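Long-range contacts in cellulose biosynthesis protein BcsG (Salmonella typhimurium LT2, PDB 5OLT), which is required for cellulose biosynthesis, this chain being its extramembrane part, a zinc-binding domain of the alkaline phosphatase family: residues Ser70-Gly78 against Glu266-Asp274; Asn96-Pro104 against Arg282-Thr290. All coordinates share one frame; numbering follows the deposited sequence. Where two conformers were deposited one is given.

Contact 1: Ser70-Gly78 against Glu266-Asp274; sequences SWSDVEAAG and EHGGALKGD. With ZN (zinc ion), chain B.
Ser70 and Gly268 bring their backbones closest, CA to CA 4.2 Å, and from there Gly268-Lys272 passes along helix 71-76. A capping box starts that helix: Ser70 OG accepts from Asp73 N, and Asp73 OD2 accepts in return from Ser70 N. The same carboxylate holds the loop of this alkaline-phosphatase-type domain. Gly269 N gives Asp73 OD2 a nearly straight bond of 2.7 Å (177°) on the syn lone pair, while Ser70 N reaches that oxygen from above the carboxylate plane. Asp73 OD1 takes Leu271 N at 3.1 Å, also from above the plane, and two waters that donate to it and accept from Ala270 N and Lys272 N. So many donors should favour the charged form of Asp73 and fix its rotation. Leu271, its CG opposite the backbone N (chi1 -177°), lays CD2 3.8 Å from Ala76 CB, and Tyr234 of helix 234-255 packs on the same leucine. Upstream, Glu266 OE1 and His267 NE2 bind the zinc ion together with Cys67 and Ser102; the imidazole is steadied from behind, His267 ND1 donating to Gly268 O at 2.7 Å.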
loop_
_atom_site.group_PDB
_atom_site.type_symbol
_atom_site.label_atom_id
_atom_site.label_comp_id
_atom_site.label_asym_id
_atom_site.label_seq_id
_atom_site.Cartn_x
_atom_site.Cartn_y
_atom_site.Cartn_z
ATOM N N SER A 70 4.459 -0.392 -10.349
ATOM C CA SER A 70 4.857 0.990 -9.978
ATOM C C SER A 70 4.373 1.982 -11.025
ATOM O O SER A 70 3.963 1.593 -12.128
ATOM C CB SER A 70 6.380 1.087 -9.863
ATOM O OG SER A 70 6.955 0.932 -11.165
ATOM N N TRP A 71 4.449 3.269 -10.701
ATOM C CA TRP A 71 4.137 4.266 -11.725
ATOM C C TRP A 71 5.026 4.132 -12.938
ATOM O O TRP A 71 4.535 4.310 -14.060
ATOM C CB TRP A 71 4.222 5.687 -11.188
ATOM C CG TRP A 71 3.033 6.108 -10.358
ATOM C CD1 TRP A 71 3.054 6.535 -9.036
ATOM C CD2 TRP A 71 1.660 6.257 -10.782
ATOM N NE1 TRP A 71 1.797 6.908 -8.616
ATOM C CE2 TRP A 71 0.911 6.734 -9.655
ATOM C CE3 TRP A 71 0.982 6.003 -11.988
ATOM C CZ2 TRP A 71 -0.482 6.985 -9.722
ATOM C CZ3 TRP A 71 -0.406 6.199 -12.035
ATOM C CH2 TRP A 71 -1.121 6.692 -10.910
ATOM N N SER A 72 6.329 3.838 -12.747
ATOM C CA SER A 72 7.223 3.637 -13.860
ATOM C C SER A 72 6.733 2.495 -14.771
ATOM O O SER A 72 6.822 2.580 -15.998
ATOM C CB SER A 72 8.608 3.325 -13.328
ATOM O OG SER A 72 9.497 3.139 -14.389
ATOM N N ASP A 73 6.233 1.418 -14.163
ATOM C CA ASP A 73 5.719 0.314 -14.960
ATOM C C ASP A 73 4.480 0.738 -15.754
ATOM O O ASP A 73 4.356 0.365 -16.920
ATOM C CB ASP A 73 5.305 -0.871 -14.095
ATOM C CG ASP A 73 6.419 -1.455 -13.227
ATOM O OD1 ASP A 73 7.620 -1.384 -13.595
ATOM O OD2 ASP A 73 6.038 -2.040 -12.176
ATOM N N VAL A 74 3.596 1.512 -15.116
ATOM C CA VAL A 74 2.370 1.980 -15.798
ATOM C C VAL A 74 2.772 2.838 -17.016
ATOM O O VAL A 74 2.218 2.666 -18.123
ATOM C CB VAL A 74 1.445 2.742 -14.857
ATOM C CG1 VAL A 74 0.224 3.266 -15.621
ATOM C CG2 VAL A 74 1.007 1.853 -13.707
ATOM N N GLU A 75 3.745 3.731 -16.826
ATOM C CA GLU A 75 4.234 4.572 -17.909
ATOM C C GLU A 75 4.835 3.709 -19.028
ATOM O O GLU A 75 4.472 3.859 -20.217
ATOM C CB GLU A 75 5.248 5.590 -17.371
ATOM C CG GLU A 75 5.932 6.398 -18.469
ATOM C CD GLU A 75 5.043 7.480 -19.078
ATOM O OE1 GLU A 75 3.937 7.749 -18.537
ATOM O OE2 GLU A 75 5.456 8.065 -20.115
ATOM N N ALA A 76 5.740 2.792 -18.661
ATOM C CA ALA A 76 6.435 1.949 -19.664
ATOM C C ALA A 76 5.454 1.043 -20.414
ATOM O O ALA A 76 5.647 0.724 -21.598
ATOM C CB ALA A 76 7.523 1.127 -18.989
ATOM N N ALA A 77 4.379 0.652 -19.735
ATOM C CA ALA A 77 3.348 -0.196 -20.341
ATOM C C ALA A 77 2.344 0.603 -21.155
ATOM O O ALA A 77 1.485 -0.003 -21.809
ATOM C CB ALA A 77 2.623 -0.991 -19.265
ATOM N N GLY A 78 2.408 1.935 -21.090
ATOM C CA GLY A 78 1.443 2.770 -21.854
ATOM C C GLY A 78 0.044 2.764 -21.264
ATOM O O GLY A 78 -0.938 2.860 -21.994
ATOM N N GLU A 266 2.705 -3.523 -3.848
ATOM C CA GLU A 266 3.840 -3.888 -2.981
ATOM C C GLU A 266 5.118 -3.166 -3.368
ATOM O O GLU A 266 5.923 -2.807 -2.500
ATOM C CB GLU A 266 4.176 -5.364 -3.193
ATOM C CG GLU A 266 3.126 -6.414 -2.852
ATOM C CD GLU A 266 3.597 -7.770 -3.336
ATOM O OE1 GLU A 266 4.740 -7.829 -3.855
ATOM O OE2 GLU A 266 2.847 -8.749 -3.220
ATOM N N HIS A 267 5.355 -3.056 -4.684
ATOM C CA HIS A 267 6.640 -2.600 -5.276
ATOM C C HIS A 267 6.468 -2.786 -6.767
ATOM O O HIS A 267 5.572 -3.546 -7.211
ATOM C CB HIS A 267 7.849 -3.506 -4.810
ATOM C CG HIS A 267 7.679 -4.954 -5.187
ATOM N ND1 HIS A 267 7.926 -5.420 -6.465
ATOM C CD2 HIS A 267 7.195 -6.005 -4.482
ATOM C CE1 HIS A 267 7.571 -6.700 -6.538
ATOM N NE2 HIS A 267 7.145 -7.087 -5.343
ATOM N N GLY A 268 7.341 -2.148 -7.530
ATOM C CA GLY A 268 7.294 -2.282 -8.971
ATOM C C GLY A 268 7.862 -3.569 -9.523
ATOM O O GLY A 268 8.581 -4.306 -8.849
ATOM N N GLY A 269 7.568 -3.817 -10.796
ATOM C CA GLY A 269 8.088 -5.009 -11.497
ATOM C C GLY A 269 9.391 -4.791 -12.228
ATOM O O GLY A 269 9.906 -5.701 -12.853
ATOM N N ALA A 270 9.925 -3.570 -12.136
ATOM C CA ALA A 270 11.189 -3.217 -12.799
ATOM C C ALA A 270 11.035 -3.455 -14.323
ATOM O O ALA A 270 11.950 -3.928 -14.995
ATOM C CB ALA A 270 12.387 -3.985 -12.200
ATOM N N LEU A 271 9.872 -3.102 -14.876
ATOM C CA LEU A 271 9.668 -3.272 -16.323
ATOM C C LEU A 271 10.721 -2.502 -17.145
ATOM O O LEU A 271 11.320 -3.066 -18.091
ATOM C CB LEU A 271 8.238 -2.854 -16.702
ATOM C CG LEU A 271 7.806 -3.028 -18.143
ATOM C CD1 LEU A 271 7.909 -4.475 -18.636
ATOM C CD2 LEU A 271 6.395 -2.484 -18.307
ATOM N N LYS A 272 10.927 -1.233 -16.819
ATOM C CA LYS A 272 11.958 -0.411 -17.440
ATOM C C LYS A 272 13.196 -0.459 -16.560
ATOM O O LYS A 272 13.201 0.038 -15.437
ATOM C CB LYS A 272 11.474 1.031 -17.639
ATOM C CG LYS A 272 12.515 1.926 -18.312
ATOM C CD LYS A 272 11.892 3.201 -18.840
ATOM C CE LYS A 272 12.938 4.196 -19.359
ATOM N NZ LYS A 272 12.310 5.557 -19.413
ATOM N N GLY A 273 14.244 -1.075 -17.110
ATOM C CA GLY A 273 15.539 -1.140 -16.416
ATOM C C GLY A 273 16.259 0.199 -16.373
ATOM O O GLY A 273 15.831 1.190 -17.009
ATOM N N ASP A 274 17.376 0.245 -15.647
ATOM C CA ASP A 274 18.200 1.445 -15.610
ATOM C C ASP A 274 19.669 1.059 -15.624
ATOM O O ASP A 274 19.984 -0.106 -15.945
ATOM C CB ASP A 274 17.779 2.334 -14.406
ATOM C CG ASP A 274 18.047 1.690 -13.051
ATOM O OD1 ASP A 274 18.798 0.692 -12.961
ATOM O OD2 ASP A 274 17.504 2.182 -12.046
HETATM ZN ZN ZN B . 5.851 -8.716 -5.137
HETATM O O HOH W 1 9.110 -0.833 -11.351
HETATM O O HOH W 2 9.556 0.277 -14.735
HETATM O O HOH W 3 7.663 -10.137 -6.110
#

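Contact 2: Asn96-Pro104 against Arg282-Thr290; sequences NSGTSYSGP and RDIPSPSIT. With ZN (zinc ion), chain B; CIT (citric acid), chain D.
Tyr101 and Arg282 cross with ring and guanidinium planes 72° apart, the NH1 of Arg282 lying 3.8 Å from Tyr101 CD1 at the edge of the ring. What aims the guanidinium is its bonding: Arg282 NH1 donates to Ser100 O at 2.9 Å, in the plane of that carbonyl and near the guanidinium plane, and also to citrate O6, almost straight. NH2 reaches citrate O3. At the far end of the ring, Tyr101 OH donates to Asp283 OD1 over 2.5 Å, on the anti lone pair, with the carboxylate turned 63° from the ring. Ser100 answers Arg282 in the other direction. Set between backbone N and carbonyl carbon, Ser100 OG donates to Arg282 O at 2.6 Å, and Asn357 also bonds to that hydroxyl; Ser100 CB rests on Ile289 CG2.

The contact lies beside the zinc site of an alkaline-phosphatase-like fold, where Ser102, in the first turn of helix 102-110, binds the metal through OG at 2.0 Å. Arg282 NH2 bonds weakly to the water that ligates the zinc. Citrate, probably from the crystallisation liquor, sits over the start of that helix and accepts from Ser102 N and Gly103 N; the amino end of the helix and Arg282 probably favour an anion here. His220 adds a further bond to the citrate.

Farther from the metal, Asn96 and Thr290 lie side by side and point the same way. Thr290 OG1 donates to Asn96 OD1, tilted 20° from the amide carbonyl plane, and a water also donates to that oxygen. Thr290 O takes Ser97 N at 2.8 Å. The methyl CG2 of Thr290 meets Thr99 O, and Ser97 OG, lying against Thr290 CB, turns back on its own segment to donate to Thr99 O at 2.9 Å.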
loop_
_atom_site.group_PDB
_atom_site.type_symbol
_atom_site.label_atom_id
_atom_site.label_comp_id
_atom_site.label_asym_id
_atom_site.label_seq_id
_atom_site.Cartn_x
_atom_site.Cartn_y
_atom_site.Cartn_z
ATOM N N ASN A 96 5.483 5.858 -1.448
ATOM C CA ASN A 96 6.674 5.009 -1.469
ATOM C C ASN A 96 6.394 3.684 -0.801
ATOM O O ASN A 96 5.935 3.623 0.328
ATOM C CB ASN A 96 7.802 5.722 -0.729
ATOM C CG ASN A 96 9.116 5.004 -0.890
ATOM O OD1 ASN A 96 9.605 4.882 -2.025
ATOM N ND2 ASN A 96 9.691 4.515 0.216
ATOM N N SER A 97 6.714 2.593 -1.505
ATOM C CA SER A 97 6.407 1.261 -0.964
ATOM C C SER A 97 7.415 0.775 0.095
ATOM O O SER A 97 7.135 -0.199 0.791
ATOM C CB SER A 97 6.335 0.212 -2.082
ATOM O OG SER A 97 7.621 -0.004 -2.612
ATOM N N GLY A 98 8.549 1.453 0.218
ATOM C CA GLY A 98 9.500 1.151 1.294
ATOM C C GLY A 98 10.427 -0.027 1.056
ATOM O O GLY A 98 11.268 -0.275 1.918
ATOM N N THR A 99 10.256 -0.748 -0.064
ATOM C CA THR A 99 11.014 -1.988 -0.327
ATOM C C THR A 99 10.729 -2.438 -1.722
ATOM O O THR A 99 9.763 -1.945 -2.364
ATOM C CB THR A 99 10.599 -3.085 0.686
ATOM O OG1 THR A 99 11.379 -4.263 0.448
ATOM C CG2 THR A 99 9.111 -3.416 0.571
ATOM N N SER A 100 11.568 -3.341 -2.236
ATOM C CA SER A 100 11.301 -3.889 -3.558
ATOM C C SER A 100 11.016 -5.387 -3.552
ATOM O O SER A 100 10.959 -5.973 -4.648
ATOM C CB SER A 100 12.390 -3.530 -4.536
ATOM O OG SER A 100 13.664 -3.963 -4.094
ATOM N N TYR A 101 10.786 -5.976 -2.366
ATOM C CA TYR A 101 10.452 -7.404 -2.265
ATOM C C TYR A 101 9.069 -7.602 -1.687
ATOM O O TYR A 101 8.599 -6.785 -0.891
ATOM C CB TYR A 101 11.481 -8.129 -1.386
ATOM C CG TYR A 101 12.899 -8.210 -1.961
ATOM C CD1 TYR A 101 13.136 -8.370 -3.328
ATOM C CD2 TYR A 101 13.982 -8.222 -1.100
ATOM C CE1 TYR A 101 14.445 -8.484 -3.831
ATOM C CE2 TYR A 101 15.283 -8.378 -1.571
ATOM C CZ TYR A 101 15.506 -8.499 -2.933
ATOM O OH TYR A 101 16.834 -8.639 -3.357
ATOM N N SER A 102 8.422 -8.711 -2.076
ATOM C CA SER A 102 7.022 -8.915 -1.737
ATOM C C SER A 102 6.759 -9.124 -0.255
ATOM O O SER A 102 5.838 -8.509 0.307
ATOM C CB SER A 102 6.488 -10.146 -2.475
ATOM O OG SER A 102 6.679 -10.030 -3.880
ATOM N N GLY A 103 7.564 -9.983 0.394
ATOM C CA GLY A 103 7.329 -10.275 1.813
ATOM C C GLY A 103 7.421 -9.042 2.683
ATOM O O GLY A 103 6.478 -8.711 3.407
ATOM N N PRO A 104 8.533 -8.305 2.574
ATOM C CA PRO A 104 8.649 -7.096 3.389
ATOM C C PRO A 104 7.576 -6.066 3.039
ATOM O O PRO A 104 7.127 -5.351 3.939
ATOM C CB PRO A 104 10.032 -6.561 3.045
ATOM C CG PRO A 104 10.735 -7.633 2.343
ATOM C CD PRO A 104 9.797 -8.696 1.916
ATOM N N ARG A 282 15.443 -6.220 -9.342
ATOM C CA ARG A 282 14.924 -5.234 -8.352
ATOM C C ARG A 282 15.537 -5.486 -6.969
ATOM O O ARG A 282 14.900 -5.315 -5.953
ATOM C CB ARG A 282 13.377 -5.203 -8.366
ATOM C CG ARG A 282 12.740 -6.564 -8.216
ATOM C CD ARG A 282 11.232 -6.401 -8.145
ATOM N NE ARG A 282 10.581 -7.691 -8.367
ATOM C CZ ARG A 282 10.278 -8.588 -7.435
ATOM N NH1 ARG A 282 10.509 -8.376 -6.139
ATOM N NH2 ARG A 282 9.748 -9.762 -7.826
ATOM N N ASP A 283 16.815 -5.873 -6.935
ATOM C CA ASP A 283 17.463 -6.090 -5.631
ATOM C C ASP A 283 17.794 -4.803 -4.904
ATOM O O ASP A 283 17.971 -4.819 -3.678
ATOM C CB ASP A 283 18.701 -6.985 -5.799
ATOM C CG ASP A 283 18.295 -8.336 -6.368
ATOM O OD1 ASP A 283 17.384 -9.010 -5.782
ATOM O OD2 ASP A 283 18.773 -8.659 -7.448
ATOM N N ILE A 284 17.906 -3.707 -5.646
ATOM C CA ILE A 284 18.060 -2.384 -5.043
ATOM C C ILE A 284 16.723 -1.663 -5.167
ATOM O O ILE A 284 16.174 -1.561 -6.262
ATOM C CB ILE A 284 19.192 -1.585 -5.706
ATOM C CG1 ILE A 284 20.548 -2.354 -5.594
ATOM C CG2 ILE A 284 19.292 -0.190 -5.104
ATOM C CD1 ILE A 284 21.004 -2.610 -4.160
ATOM N N PRO A 285 16.162 -1.184 -4.041
ATOM C CA PRO A 285 14.798 -0.588 -4.089
ATOM C C PRO A 285 14.862 0.873 -4.547
ATOM O O PRO A 285 14.788 1.825 -3.752
ATOM C CB PRO A 285 14.306 -0.764 -2.659
ATOM C CG PRO A 285 15.573 -0.626 -1.841
ATOM C CD PRO A 285 16.664 -1.307 -2.654
ATOM N N SER A 286 15.088 1.028 -5.850
ATOM C CA SER A 286 15.224 2.343 -6.454
ATOM C C SER A 286 13.926 3.138 -6.415
ATOM O O SER A 286 12.847 2.556 -6.280
ATOM C CB SER A 286 15.654 2.158 -7.906
ATOM O OG SER A 286 14.549 1.638 -8.629
ATOM N N PRO A 287 14.022 4.470 -6.604
ATOM C CA PRO A 287 12.821 5.298 -6.614
ATOM C C PRO A 287 11.831 4.840 -7.682
ATOM O O PRO A 287 10.626 4.823 -7.425
ATOM C CB PRO A 287 13.376 6.690 -6.913
ATOM C CG PRO A 287 14.728 6.685 -6.279
ATOM C CD PRO A 287 15.255 5.292 -6.591
ATOM N N SER A 288 12.319 4.451 -8.845
ATOM C CA SER A 288 11.432 3.983 -9.907
ATOM C C SER A 288 10.629 2.758 -9.460
ATOM O O SER A 288 9.421 2.624 -9.763
ATOM C CB SER A 288 12.306 3.657 -11.109
ATOM O OG SER A 288 11.568 3.178 -12.195
ATOM N N ILE A 289 11.301 1.844 -8.757
ATOM C CA ILE A 289 10.653 0.595 -8.337
ATOM C C ILE A 289 9.660 0.852 -7.194
ATOM O O ILE A 289 8.646 0.176 -7.088
ATOM C CB ILE A 289 11.722 -0.458 -7.947
ATOM C CG1 ILE A 289 12.456 -0.876 -9.246
ATOM C CG2 ILE A 289 11.096 -1.676 -7.298
ATOM C CD1 ILE A 289 13.765 -1.627 -9.012
ATOM N N THR A 290 9.941 1.809 -6.319
ATOM C CA THR A 290 9.153 1.941 -5.100
ATOM C C THR A 290 8.092 3.059 -5.148
ATOM O O THR A 290 7.272 3.109 -4.240
ATOM C CB THR A 290 10.049 2.180 -3.878
ATOM O OG1 THR A 290 10.732 3.440 -4.076
ATOM C CG2 THR A 290 11.058 1.030 -3.748
HETATM ZN ZN ZN B . 5.851 -8.716 -5.137
HETATM C C1 CIT D . 10.744 -11.709 -1.153
HETATM O O1 CIT D . 9.518 -11.577 -1.062
HETATM O O2 CIT D . 11.443 -11.680 -0.113
HETATM C C2 CIT D . 11.454 -11.895 -2.496
HETATM C C3 CIT D . 10.631 -12.357 -3.720
HETATM O O7 CIT D . 10.021 -13.645 -3.559
HETATM C C4 CIT D . 11.604 -12.467 -4.914
HETATM C C5 CIT D . 10.988 -12.952 -6.220
HETATM O O3 CIT D . 9.897 -12.479 -6.585
HETATM O O4 CIT D . 11.594 -13.777 -6.949
HETATM C C6 CIT D . 9.496 -11.415 -4.020
HETATM O O5 CIT D . 8.292 -11.849 -4.154
HETATM O O6 CIT D . 9.783 -10.213 -4.141
HETATM O O HOH W 4 9.780 6.332 -4.494
HETATM O O HOH W 3 7.663 -10.137 -6.110
#

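From the N terminus the chain meets Ser70-Gly78 just after strand 60-66, then Asn96-Pro104 from the end of strand 90-96, and only much later Glu266-Asp274 and Arg282-Thr290, which lie between strands 259-265 and 291-299. Contact 1 closes a loop with 187 residues between its segments and contact 2 one with 177; the segments alternate, so the loops cross and neither nests in the other. Gly268 N, 2.7 Å from Ile289 O, probably bonds the two directly, and Ser72 OG meets Ser288 OG. Both contribute ligands to one zinc ion, joining segments that follow strands 60-66, 90-96 and 259-265 to the one that leads into strand 291-299.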